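Local structure of periplasmic binding protein (Sulfurospirillum deleyianum, 4PAG) at residues Y174-D179 with P235-T240. The protein probably serves as the periplasmic solute-binding component of an ABC transporter, with a histidine molecule held in its pocket here. Residues are numbered along the deposited sequence; the frame is centred on the assembly and turned at random.
Sequences YYAEGD and PTFYKT. With HIS (histidine), chain E.
Phe237 reaches from the first turn of helix 235-243 to the end of strand 172-176, a compact example of an aromatic residue joining a helix to a neighbouring sheet. The ring of Phe237 extends to Ala176 because its first torsion (chi1 -178°) swings CG away from the backbone N; CB of Ala176 lies 3.8 Å from CE2, in an oblique approach. At the root of the same side chain, CB of Phe237 is 3.6 Å from O of Asp179 and 3.8 Å from O of Gly178, so two successive carbonyl oxygens of the turn after the strand lie against the base of the side chain. Replacing Phe237 with an alanine would probably open a gap beside Ala176 and deprive Trp247 of its edge-to-face partner. Toward solvent the contact is looser. OG1 of Thr236 stays 3.6 Å from OD1 of Asp179, an oxygen held instead by a salt bridge to Lys52 and a hydrogen bond from Asn234. No direct hydrogen bond joins the segments; instead a water donates to O of Asp179 (2.7 Å) and is also hydrogen-bonded to OG1 of Thr240. Pro235, at the helix start, touches the bound histidine. The helix packs against the parallel sheet, where strand 229-232 pairs with strand 172-176 and touches Phe237 through Val232, while Tyr238 reaches strand 258-260.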
loop_
_atom_site.group_PDB
_atom_site.type_symbol
_atom_site.label_atom_id
_atom_site.label_comp_id
_atom_site.label_asym_id
_atom_site.label_seq_id
_atom_site.Cartn_x
_atom_site.Cartn_y
_atom_site.Cartn_z
ATOM N N TYR A 174 1.094 7.412 16.646
ATOM C CA TYR A 174 1.593 6.080 16.915
ATOM C C TYR A 174 0.873 5.102 15.999
ATOM O O TYR A 174 -0.353 5.071 15.949
ATOM C CB TYR A 174 1.362 5.693 18.380
ATOM C CG TYR A 174 1.785 4.280 18.700
ATOM C CD1 TYR A 174 3.122 3.907 18.625
ATOM C CD2 TYR A 174 0.854 3.308 19.049
ATOM C CE1 TYR A 174 3.519 2.613 18.897
ATOM C CE2 TYR A 174 1.242 2.003 19.326
ATOM C CZ TYR A 174 2.580 1.668 19.249
ATOM O OH TYR A 174 2.995 0.397 19.522
ATOM N N TYR A 175 1.647 4.313 15.263
ATOM C CA TYR A 175 1.100 3.287 14.383
ATOM C C TYR A 175 1.052 1.977 15.156
ATOM O O TYR A 175 2.086 1.369 15.422
ATOM C CB TYR A 175 1.982 3.165 13.138
ATOM C CG TYR A 175 1.528 2.171 12.089
ATOM C CD1 TYR A 175 0.181 1.878 11.886
ATOM C CD2 TYR A 175 2.462 1.542 11.277
ATOM C CE1 TYR A 175 -0.219 0.975 10.908
ATOM C CE2 TYR A 175 2.077 0.642 10.302
ATOM C CZ TYR A 175 0.741 0.352 10.120
ATOM O OH TYR A 175 0.383 -0.562 9.147
ATOM N N ALA A 176 -0.149 1.564 15.549
ATOM C CA ALA A 176 -0.304 0.408 16.427
ATOM C C ALA A 176 -0.560 -0.837 15.606
ATOM O O ALA A 176 -1.605 -0.976 14.987
ATOM C CB ALA A 176 -1.435 0.632 17.414
ATOM N N GLU A 177 0.403 -1.749 15.616
ATOM C CA GLU A 177 0.304 -2.984 14.861
ATOM C C GLU A 177 0.201 -4.170 15.803
ATOM O O GLU A 177 0.459 -4.046 17.004
ATOM C CB GLU A 177 1.523 -3.124 13.957
ATOM C CG GLU A 177 1.592 -2.067 12.870
ATOM C CD GLU A 177 2.825 -2.243 12.008
ATOM O OE1 GLU A 177 3.935 -2.021 12.554
ATOM O OE2 GLU A 177 2.681 -2.611 10.814
ATOM N N GLY A 178 -0.209 -5.309 15.252
ATOM C CA GLY A 178 -0.385 -6.531 16.013
ATOM C C GLY A 178 -1.654 -6.555 16.844
ATOM O O GLY A 178 -2.361 -5.555 16.983
ATOM N N ASP A 179 -1.928 -7.717 17.418
ATOM C CA ASP A 179 -3.167 -7.933 18.159
ATOM C C ASP A 179 -3.220 -7.166 19.465
ATOM O O ASP A 179 -4.292 -6.975 20.015
ATOM C CB ASP A 179 -3.362 -9.420 18.430
ATOM C CG ASP A 179 -3.553 -10.222 17.154
ATOM O OD1 ASP A 179 -4.086 -9.658 16.166
ATOM O OD2 ASP A 179 -3.168 -11.414 17.142
ATOM N N PRO A 235 -8.266 -5.157 13.900
ATOM C CA PRO A 235 -9.555 -4.863 14.527
ATOM C C PRO A 235 -9.679 -5.367 15.966
ATOM O O PRO A 235 -10.391 -4.740 16.744
ATOM C CB PRO A 235 -10.575 -5.556 13.612
ATOM C CG PRO A 235 -9.798 -6.554 12.833
ATOM C CD PRO A 235 -8.412 -5.999 12.698
ATOM N N THR A 236 -8.989 -6.455 16.332
ATOM C CA THR A 236 -9.038 -6.936 17.730
ATOM C C THR A 236 -8.418 -5.907 18.676
ATOM O O THR A 236 -8.933 -5.672 19.769
ATOM C CB THR A 236 -8.358 -8.315 17.975
ATOM O OG1 THR A 236 -6.924 -8.196 17.908
ATOM C CG2 THR A 236 -8.829 -9.347 16.984
ATOM N N PHE A 237 -7.324 -5.282 18.257
ATOM C CA PHE A 237 -6.730 -4.255 19.084
ATOM C C PHE A 237 -7.625 -3.016 19.178
ATOM O O PHE A 237 -7.756 -2.403 20.246
ATOM C CB PHE A 237 -5.336 -3.853 18.617
ATOM C CG PHE A 237 -4.726 -2.829 19.505
ATOM C CD1 PHE A 237 -4.512 -3.128 20.846
ATOM C CD2 PHE A 237 -4.469 -1.550 19.054
ATOM C CE1 PHE A 237 -4.002 -2.183 21.703
ATOM C CE2 PHE A 237 -3.954 -0.594 19.913
ATOM C CZ PHE A 237 -3.727 -0.909 21.241
ATOM N N TYR A 238 -8.247 -2.647 18.067
ATOM C CA TYR A 238 -9.134 -1.487 18.061
ATOM C C TYR A 238 -10.264 -1.626 19.094
ATOM O O TYR A 238 -10.609 -0.656 19.779
ATOM C CB TYR A 238 -9.683 -1.261 16.660
ATOM C CG TYR A 238 -10.641 -0.110 16.565
ATOM C CD1 TYR A 238 -10.184 1.202 16.473
ATOM C CD2 TYR A 238 -12.006 -0.330 16.576
ATOM C CE1 TYR A 238 -11.069 2.264 16.380
ATOM C CE2 TYR A 238 -12.896 0.724 16.495
ATOM C CZ TYR A 238 -12.423 2.017 16.398
ATOM O OH TYR A 238 -13.329 3.050 16.321
ATOM N N LYS A 239 -10.819 -2.827 19.227
ATOM C CA LYS A 239 -11.797 -3.106 20.296
ATOM C C LYS A 239 -11.146 -3.065 21.678
ATOM O O LYS A 239 -11.654 -2.428 22.598
ATOM C CB LYS A 239 -12.453 -4.480 20.106
ATOM C CG LYS A 239 -13.297 -4.674 18.854
ATOM C CD LYS A 239 -14.294 -3.548 18.635
ATOM C CE LYS A 239 -15.674 -4.065 18.249
ATOM N NZ LYS A 239 -16.487 -4.343 19.468
ATOM N N THR A 240 -10.019 -3.752 21.810
ATOM C CA THR A 240 -9.306 -3.844 23.087
ATOM C C THR A 240 -8.972 -2.479 23.678
ATOM O O THR A 240 -9.171 -2.254 24.879
ATOM C CB THR A 240 -8.009 -4.657 22.921
ATOM O OG1 THR A 240 -8.344 -6.032 22.700
ATOM C CG2 THR A 240 -7.118 -4.560 24.152
HETATM N N HIS E . -13.541 -2.913 10.526
HETATM C CA HIS E . -12.603 -3.146 9.393
HETATM C C HIS E . -11.625 -4.264 9.725
HETATM O O HIS E . -10.436 -4.080 10.017
HETATM C CB HIS E . -11.857 -1.868 9.031
HETATM C CG HIS E . -12.743 -0.668 8.907
HETATM N ND1 HIS E . -12.310 0.613 9.172
HETATM C CD2 HIS E . -14.045 -0.558 8.550
HETATM C CE1 HIS E . -13.302 1.463 8.972
HETATM N NE2 HIS E . -14.366 0.778 8.595
HETATM O OXT HIS E . -12.043 -5.412 9.713
HETATM O O HOH W 1 -5.918 -7.098 22.212
#